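Local coordinates for glutathione s-transferase I (Zea mays, PDB 1AXD), which catalyses the conjugation of glutathione to electrophilic compounds, herbicides among them, and so detoxifies them in maize, at residues I33-T37 against A38-S42; V47-P50 against F51-P55; E99-N103 against Q104-A108. All coordinates share one frame; numbering follows the deposited sequence.

Contact 1: residues I33-T37 against A38-S42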
loop_
_atom_site.group_PDB
_atom_site.type_symbol
_atom_site.label_atom_id
_atom_site.label_comp_id
_atom_site.label_asym_id
_atom_site.label_seq_id
_atom_site.Cartn_x
_atom_site.Cartn_y
_atom_site.Cartn_z
ATOM N N ILE A 33 -17.890 14.308 -6.268
ATOM C CA ILE A 33 -18.840 13.280 -5.890
ATOM C C ILE A 33 -19.387 13.731 -4.566
ATOM O O ILE A 33 -18.613 13.968 -3.648
ATOM C CB ILE A 33 -18.155 11.910 -5.740
ATOM C CG1 ILE A 33 -17.525 11.487 -7.072
ATOM C CG2 ILE A 33 -19.161 10.848 -5.244
ATOM C CD1 ILE A 33 -18.504 11.102 -8.147
ATOM N N ASN A 34 -20.699 13.913 -4.490
ATOM C CA ASN A 34 -21.339 14.367 -3.271
ATOM C C ASN A 34 -21.640 13.198 -2.385
ATOM O O ASN A 34 -22.247 12.236 -2.841
ATOM C CB ASN A 34 -22.617 15.119 -3.630
ATOM C CG ASN A 34 -23.240 15.823 -2.450
ATOM O OD1 ASN A 34 -22.690 15.859 -1.358
ATOM N ND2 ASN A 34 -24.416 16.385 -2.672
ATOM N N PHE A 35 -21.154 13.227 -1.153
ATOM C CA PHE A 35 -21.408 12.138 -0.234
ATOM C C PHE A 35 -22.753 12.337 0.392
ATOM O O PHE A 35 -23.396 11.357 0.748
ATOM C CB PHE A 35 -20.317 12.044 0.844
ATOM C CG PHE A 35 -19.026 11.405 0.375
ATOM C CD1 PHE A 35 -18.980 10.633 -0.781
ATOM C CD2 PHE A 35 -17.853 11.576 1.100
ATOM C CE1 PHE A 35 -17.781 10.043 -1.205
ATOM C CE2 PHE A 35 -16.659 10.992 0.682
ATOM C CZ PHE A 35 -16.626 10.226 -0.471
ATOM N N ALA A 36 -23.209 13.583 0.481
ATOM C CA ALA A 36 -24.507 13.882 1.079
ATOM C C ALA A 36 -25.672 13.179 0.387
ATOM O O ALA A 36 -26.653 12.858 1.043
ATOM C CB ALA A 36 -24.721 15.384 1.111
ATOM N N THR A 37 -25.566 12.986 -0.928
ATOM C CA THR A 37 -26.605 12.324 -1.712
ATOM C C THR A 37 -26.192 10.928 -2.084
ATOM O O THR A 37 -26.746 10.378 -3.015
ATOM C CB THR A 37 -26.940 13.130 -3.007
ATOM O OG1 THR A 37 -25.750 13.347 -3.773
ATOM C CG2 THR A 37 -27.560 14.503 -2.659
ATOM N N ALA A 38 -25.222 10.360 -1.365
ATOM C CA ALA A 38 -24.723 9.003 -1.621
ATOM C C ALA A 38 -24.417 8.767 -3.046
ATOM O O ALA A 38 -24.615 7.666 -3.529
ATOM C CB ALA A 38 -25.697 7.951 -1.088
ATOM N N GLU A 39 -23.863 9.775 -3.706
ATOM C CA GLU A 39 -23.507 9.683 -5.111
ATOM C C GLU A 39 -22.436 8.616 -5.322
ATOM O O GLU A 39 -22.430 7.950 -6.346
ATOM C CB GLU A 39 -23.000 11.047 -5.575
ATOM C CG GLU A 39 -23.185 11.335 -7.048
ATOM C CD GLU A 39 -22.659 12.704 -7.446
ATOM O OE1 GLU A 39 -23.016 13.701 -6.778
ATOM O OE2 GLU A 39 -21.888 12.779 -8.433
ATOM N N HIS A 40 -21.547 8.441 -4.353
ATOM C CA HIS A 40 -20.495 7.447 -4.494
ATOM C C HIS A 40 -21.007 6.064 -4.479
ATOM O O HIS A 40 -20.302 5.169 -4.919
ATOM C CB HIS A 40 -19.401 7.636 -3.437
ATOM C CG HIS A 40 -19.859 7.433 -2.025
ATOM N ND1 HIS A 40 -20.887 8.156 -1.454
ATOM C CD2 HIS A 40 -19.364 6.647 -1.043
ATOM C CE1 HIS A 40 -20.999 7.832 -0.179
ATOM N NE2 HIS A 40 -20.086 6.918 0.096
ATOM N N LYS A 41 -22.245 5.889 -4.028
ATOM C CA LYS A 41 -22.873 4.577 -3.966
ATOM C C LYS A 41 -23.904 4.378 -5.072
ATOM O O LYS A 41 -24.765 3.524 -4.944
ATOM C CB LYS A 41 -23.516 4.364 -2.596
ATOM C CG LYS A 41 -22.528 4.312 -1.449
ATOM C CD LYS A 41 -21.454 3.287 -1.735
ATOM C CE LYS A 41 -20.634 2.940 -0.494
ATOM N NZ LYS A 41 -19.808 4.053 0.035
ATOM N N SER A 42 -23.806 5.152 -6.148
ATOM C CA SER A 42 -24.736 5.027 -7.257
ATOM C C SER A 42 -24.220 4.015 -8.266
ATOM O O SER A 42 -23.025 3.762 -8.303
ATOM C CB SER A 42 -24.945 6.398 -7.920
ATOM O OG SER A 42 -23.734 6.933 -8.445
#
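The loop from strand 28-31 to helix 43-46, part of the glutathione site in the thioredoxin-like domain, folds back on itself so that the edge of the F35 ring meets the face of the H40 imidazole. The two form an inclined edge-to-face pair, centroids 4.3 Å apart and planes at 53°; F35 CD1 stands 3.2 Å from H40 ND1, near the rim of the imidazole. K41 CG covers the other face, over the ring centre, so the imidazole is held between an aromatic edge and a methylene. H40 CG sits between its own backbone N and carbonyl carbon (chi1 64°), which turns the ring so that one face meets F35 CD1 and CE1, while I33 CG2 packs against H40 CB at 3.7 Å.

The turn itself is tied by backbone. A38 N donates to F35 O at 3.0 Å, closing a type I turn, and E39 N reaches N34 O at 3.1 Å, almost straight out from the carbonyl. Within the first half, N34 OD1 takes the N-H of A36 as an Asx turn. The extended E39 chain brings OE1 to N34 N in a weak bond of 3.3 Å, and S42 OG joins S42 N in gripping E39 O from the next turn. I33 and F35 also rest on V54.

Outside the loop, H40 NE2 hydrogen-bonds to the backbone of the bound lactoylglutathione, and K41 NZ forms a salt bridge with that ligand. With a serine in place of H40, the ligand would probably lose that donor or acceptor and the F35 edge the flat surface it abuts. The chemistry thus pairs an apolar clamp, which is likely to limit rotation of the imidazole, with a polar end directed to the ligand.

Contact 2: residues V47-P50 against F51-P55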
loop_
_atom_site.group_PDB
_atom_site.type_symbol
_atom_site.label_atom_id
_atom_site.label_comp_id
_atom_site.label_asym_id
_atom_site.label_seq_id
_atom_site.Cartn_x
_atom_site.Cartn_y
_atom_site.Cartn_z
ATOM N N VAL A 47 -19.538 1.301 -11.308
ATOM C CA VAL A 47 -18.870 0.713 -12.461
ATOM C C VAL A 47 -17.471 1.261 -12.552
ATOM O O VAL A 47 -16.672 0.742 -13.320
ATOM C CB VAL A 47 -19.641 0.929 -13.786
ATOM C CG1 VAL A 47 -21.052 0.343 -13.669
ATOM C CG2 VAL A 47 -19.697 2.402 -14.157
ATOM N N ARG A 48 -17.181 2.304 -11.772
ATOM C CA ARG A 48 -15.847 2.912 -11.734
ATOM C C ARG A 48 -15.115 2.335 -10.540
ATOM O O ARG A 48 -13.998 1.885 -10.693
ATOM C CB ARG A 48 -15.947 4.429 -11.616
ATOM C CG ARG A 48 -16.869 5.055 -12.638
ATOM C CD ARG A 48 -16.990 6.524 -12.378
ATOM N NE ARG A 48 -18.109 7.137 -13.082
ATOM C CZ ARG A 48 -19.003 7.925 -12.495
ATOM N NH1 ARG A 48 -18.916 8.188 -11.199
ATOM N NH2 ARG A 48 -19.974 8.473 -13.204
ATOM N N ASN A 49 -15.752 2.324 -9.371
ATOM C CA ASN A 49 -15.146 1.752 -8.173
ATOM C C ASN A 49 -16.168 0.795 -7.540
ATOM O O ASN A 49 -17.156 1.254 -6.970
ATOM C CB ASN A 49 -14.744 2.855 -7.187
ATOM C CG ASN A 49 -13.832 2.352 -6.064
ATOM O OD1 ASN A 49 -13.691 1.165 -5.841
ATOM N ND2 ASN A 49 -13.217 3.279 -5.356
ATOM N N PRO A 50 -15.960 -0.531 -7.668
ATOM C CA PRO A 50 -16.890 -1.510 -7.097
ATOM C C PRO A 50 -17.001 -1.427 -5.623
ATOM O O PRO A 50 -17.952 -1.950 -5.073
ATOM C CB PRO A 50 -16.302 -2.849 -7.539
ATOM C CG PRO A 50 -14.834 -2.553 -7.714
ATOM C CD PRO A 50 -14.867 -1.210 -8.388
ATOM N N PHE A 51 -16.030 -0.802 -4.967
ATOM C CA PHE A 51 -16.056 -0.663 -3.516
ATOM C C PHE A 51 -16.697 0.662 -3.104
ATOM O O PHE A 51 -16.533 1.081 -1.974
ATOM C CB PHE A 51 -14.647 -0.800 -2.935
ATOM C CG PHE A 51 -14.029 -2.169 -3.123
ATOM C CD1 PHE A 51 -14.345 -3.216 -2.266
ATOM C CD2 PHE A 51 -13.102 -2.400 -4.136
ATOM C CE1 PHE A 51 -13.745 -4.475 -2.415
ATOM C CE2 PHE A 51 -12.499 -3.651 -4.288
ATOM C CZ PHE A 51 -12.822 -4.691 -3.425
ATOM N N GLY A 52 -17.345 1.334 -4.052
ATOM C CA GLY A 52 -18.041 2.582 -3.787
ATOM C C GLY A 52 -17.351 3.700 -3.036
ATOM O O GLY A 52 -17.885 4.220 -2.064
ATOM N N GLN A 53 -16.191 4.126 -3.516
ATOM C CA GLN A 53 -15.490 5.218 -2.862
ATOM C C GLN A 53 -14.670 5.996 -3.824
ATOM O O GLN A 53 -14.621 5.634 -4.991
ATOM C CB GLN A 53 -14.652 4.710 -1.682
ATOM C CG GLN A 53 -13.624 3.657 -2.019
ATOM C CD GLN A 53 -13.035 2.976 -0.787
ATOM O OE1 GLN A 53 -12.029 2.300 -0.885
ATOM N NE2 GLN A 53 -13.662 3.152 0.368
ATOM N N VAL A 54 -14.112 7.115 -3.370
ATOM C CA VAL A 54 -13.276 7.967 -4.217
ATOM C C VAL A 54 -11.881 7.923 -3.690
ATOM O O VAL A 54 -11.704 7.760 -2.493
ATOM C CB VAL A 54 -13.783 9.442 -4.241
ATOM C CG1 VAL A 54 -15.194 9.518 -4.856
ATOM C CG2 VAL A 54 -13.787 10.039 -2.822
ATOM N N PRO A 55 -10.868 8.160 -4.542
ATOM C CA PRO A 55 -10.936 8.478 -5.974
ATOM C C PRO A 55 -11.181 7.351 -6.925
ATOM O O PRO A 55 -11.089 6.196 -6.540
ATOM C CB PRO A 55 -9.568 9.093 -6.235
ATOM C CG PRO A 55 -8.689 8.242 -5.389
ATOM C CD PRO A 55 -9.467 8.153 -4.085
#
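N49 and G52 close a type I turn, in which G52 N donates to N49 O at 2.9 Å and the chain reverses through P50 and F51. G52, the last residue of the turn, has positive phi, a conformation easily taken without a side chain, and the chain then runs on to the cis peptide bond before P55.

The N49 side chain spans the inside of this turn and uses both ends of its amide. OD1 accepts from F51 N at 3.2 Å, an Asx turn laid over the backbone turn; the N-H arrives from above the carbonyl plane and does not follow a lone pair. ND2 gives a hydrogen to Q53 O at 2.8 Å, bent to 135° at the hydrogen. Placing CG opposite the backbone N (chi1 -167°) carries the amide inward to both partners, and the two bonds probably hold the amide in this rotation. ND2 also lies 3.4 Å from Q53 CG. The F51 ring stands almost perpendicular to the N49 amide, at 80°, with OD1 near its plane at the edge. P50 CG touches F51 CD2 at 4.0 Å, the two rings meeting at a slant.

Beyond the turn, the V54 backbone and Q53 NE2 hydrogen-bond to the bound lactoylglutathione, and the cis bond before P55 matches the cis-proline that glutathione transferases share with thioredoxin. The loop bridges helix 43-46 and strand 56-59: N49, P50 and F51 lie on F65 of strand 62-65, P55 packs against helices 14-24 and 67-78, and F51 reaches Q104 of the second subunit.

Contact 3: residues E99-N103 against Q104-A108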
loop_
_atom_site.group_PDB
_atom_site.type_symbol
_atom_site.label_atom_id
_atom_site.label_comp_id
_atom_site.label_asym_id
_atom_site.label_seq_id
_atom_site.Cartn_x
_atom_site.Cartn_y
_atom_site.Cartn_z
ATOM N N GLU A 99 5.746 2.559 -0.401
ATOM C CA GLU A 99 5.114 1.744 0.623
ATOM C C GLU A 99 5.276 2.344 1.988
ATOM O O GLU A 99 4.367 2.242 2.793
ATOM C CB GLU A 99 5.675 0.322 0.596
ATOM C CG GLU A 99 5.218 -0.539 -0.573
ATOM C CD GLU A 99 3.724 -0.788 -0.566
ATOM O OE1 GLU A 99 3.223 -1.411 0.393
ATOM O OE2 GLU A 99 3.047 -0.358 -1.525
ATOM N N VAL A 100 6.418 2.963 2.261
ATOM C CA VAL A 100 6.655 3.597 3.560
ATOM C C VAL A 100 5.659 4.722 3.795
ATOM O O VAL A 100 5.141 4.833 4.893
ATOM C CB VAL A 100 8.092 4.155 3.674
ATOM C CG1 VAL A 100 8.245 4.969 4.972
ATOM C CG2 VAL A 100 9.117 2.998 3.634
ATOM N N GLU A 101 5.399 5.546 2.780
ATOM C CA GLU A 101 4.439 6.643 2.898
ATOM C C GLU A 101 3.132 6.139 3.388
ATOM O O GLU A 101 2.574 6.703 4.314
ATOM C CB GLU A 101 4.221 7.296 1.536
ATOM C CG GLU A 101 3.110 8.330 1.505
ATOM C CD GLU A 101 1.806 7.794 0.924
ATOM O OE1 GLU A 101 1.828 7.206 -0.186
ATOM O OE2 GLU A 101 0.755 7.972 1.575
ATOM N N ALA A 102 2.665 5.048 2.798
ATOM C CA ALA A 102 1.378 4.473 3.140
ATOM C C ALA A 102 1.344 3.772 4.425
ATOM O O ALA A 102 0.440 3.990 5.191
ATOM C CB ALA A 102 0.901 3.543 1.987
ATOM N N ASN A 103 2.345 2.955 4.694
ATOM C CA ASN A 103 2.388 2.159 5.915
ATOM C C ASN A 103 3.111 2.739 7.083
ATOM O O ASN A 103 3.132 2.116 8.134
ATOM C CB ASN A 103 3.003 0.802 5.579
ATOM C CG ASN A 103 2.402 0.186 4.337
ATOM O OD1 ASN A 103 3.108 -0.336 3.502
ATOM N ND2 ASN A 103 1.086 0.250 4.217
ATOM N N GLN A 104 3.690 3.926 6.922
ATOM C CA GLN A 104 4.455 4.554 7.989
ATOM C C GLN A 104 4.076 5.972 8.249
ATOM O O GLN A 104 3.564 6.275 9.312
ATOM C CB GLN A 104 5.934 4.509 7.624
ATOM C CG GLN A 104 6.837 4.189 8.758
ATOM C CD GLN A 104 6.686 2.765 9.223
ATOM O OE1 GLN A 104 6.682 1.840 8.424
ATOM N NE2 GLN A 104 6.580 2.583 10.531
ATOM N N TYR A 105 4.325 6.843 7.281
ATOM C CA TYR A 105 4.060 8.272 7.410
ATOM C C TYR A 105 2.619 8.591 7.536
ATOM O O TYR A 105 2.189 9.024 8.596
ATOM C CB TYR A 105 4.661 8.976 6.201
ATOM C CG TYR A 105 4.685 10.480 6.235
ATOM C CD1 TYR A 105 5.764 11.167 6.791
ATOM C CD2 TYR A 105 3.677 11.218 5.630
ATOM C CE1 TYR A 105 5.840 12.545 6.730
ATOM C CE2 TYR A 105 3.741 12.597 5.568
ATOM C CZ TYR A 105 4.822 13.257 6.116
ATOM O OH TYR A 105 4.883 14.626 6.043
ATOM N N THR A 106 1.863 8.390 6.465
ATOM C CA THR A 106 0.435 8.665 6.470
ATOM C C THR A 106 -0.294 7.917 7.580
ATOM O O THR A 106 -1.192 8.484 8.177
ATOM C CB THR A 106 -0.177 8.336 5.106
ATOM O OG1 THR A 106 0.529 9.070 4.097
ATOM C CG2 THR A 106 -1.669 8.704 5.064
ATOM N N ALA A 107 0.119 6.688 7.885
ATOM C CA ALA A 107 -0.505 5.901 8.952
ATOM C C ALA A 107 -0.427 6.615 10.306
ATOM O O ALA A 107 -1.303 6.415 11.141
ATOM C CB ALA A 107 0.149 4.506 9.035
ATOM N N ALA A 108 0.614 7.416 10.523
ATOM C CA ALA A 108 0.769 8.133 11.780
ATOM C C ALA A 108 0.063 9.432 11.676
ATOM O O ALA A 108 -0.475 9.904 12.663
ATOM C CB ALA A 108 2.264 8.338 12.097
#
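E101 O is gripped by T106, whose backbone N donates to it at 2.8 Å, nearly in line with the carbonyl (C=O...N 166°). Partners five residues apart mark a wider, pi-type turn in helix 88-122. The T106 hydroxyl stands close by: OG1 is 3.1 Å from E101 O and 2.8 Å from E101 OE2, and its single proton can serve either acceptor. The two side chains lie alongside each other and point the same way. A bend at chi2 (-100°) curls the carboxylate of E101 back toward T106, after CG has set out opposite the backbone N. R68 takes the same OE2 in a salt bridge, so this buried oxygen has a charged partner as well as a nearby hydroxyl, which would probably stabilise the carboxylate as an anion.

The remaining contacts are van der Waals, between carbons and from CB atoms to backbone oxygens. V100 CG1 packs against the Q104 side chain at a slant, though the exact spacing is doubtful, and Y105 CB sits 3.6 Å from E101 O. A107 CB approaches N103 O at 3.9 Å. The Y105 ring leads outward from the helix, its OH hydrogen-bonded to T171 OG1 while the ring meets H167 edge-to-face.

On the side of helix 128-151, V100 packs on Y145, Q104 on V141 and Y105 on L142; helix 168-174 receives Y105 and T106 through V170. The salt bridge from E101 joins the segment to helix 67-78, and V100 packs on F51 of the second subunit.

In the fold
Following the chain from the N terminus, the three contacts come in series; none nests within or crosses another. Contact 1 folds the loop between strand 28-31 and helix 43-46, and contact 2 the loop between that helix and strand 56-59. Their centres lie 11 Å apart and they touch, K41 NZ reaching G52 O at 2.9 Å in a probable hydrogen bond, and residues of both loops contact the bound lactoylglutathione. Contact 3 lies in the long helix 88-122, with its nearest atoms about 12 Å from contact 2 in the same chain. Across the dimer the two do meet, so the ligand-binding loop of one subunit rests on the long helix of the other.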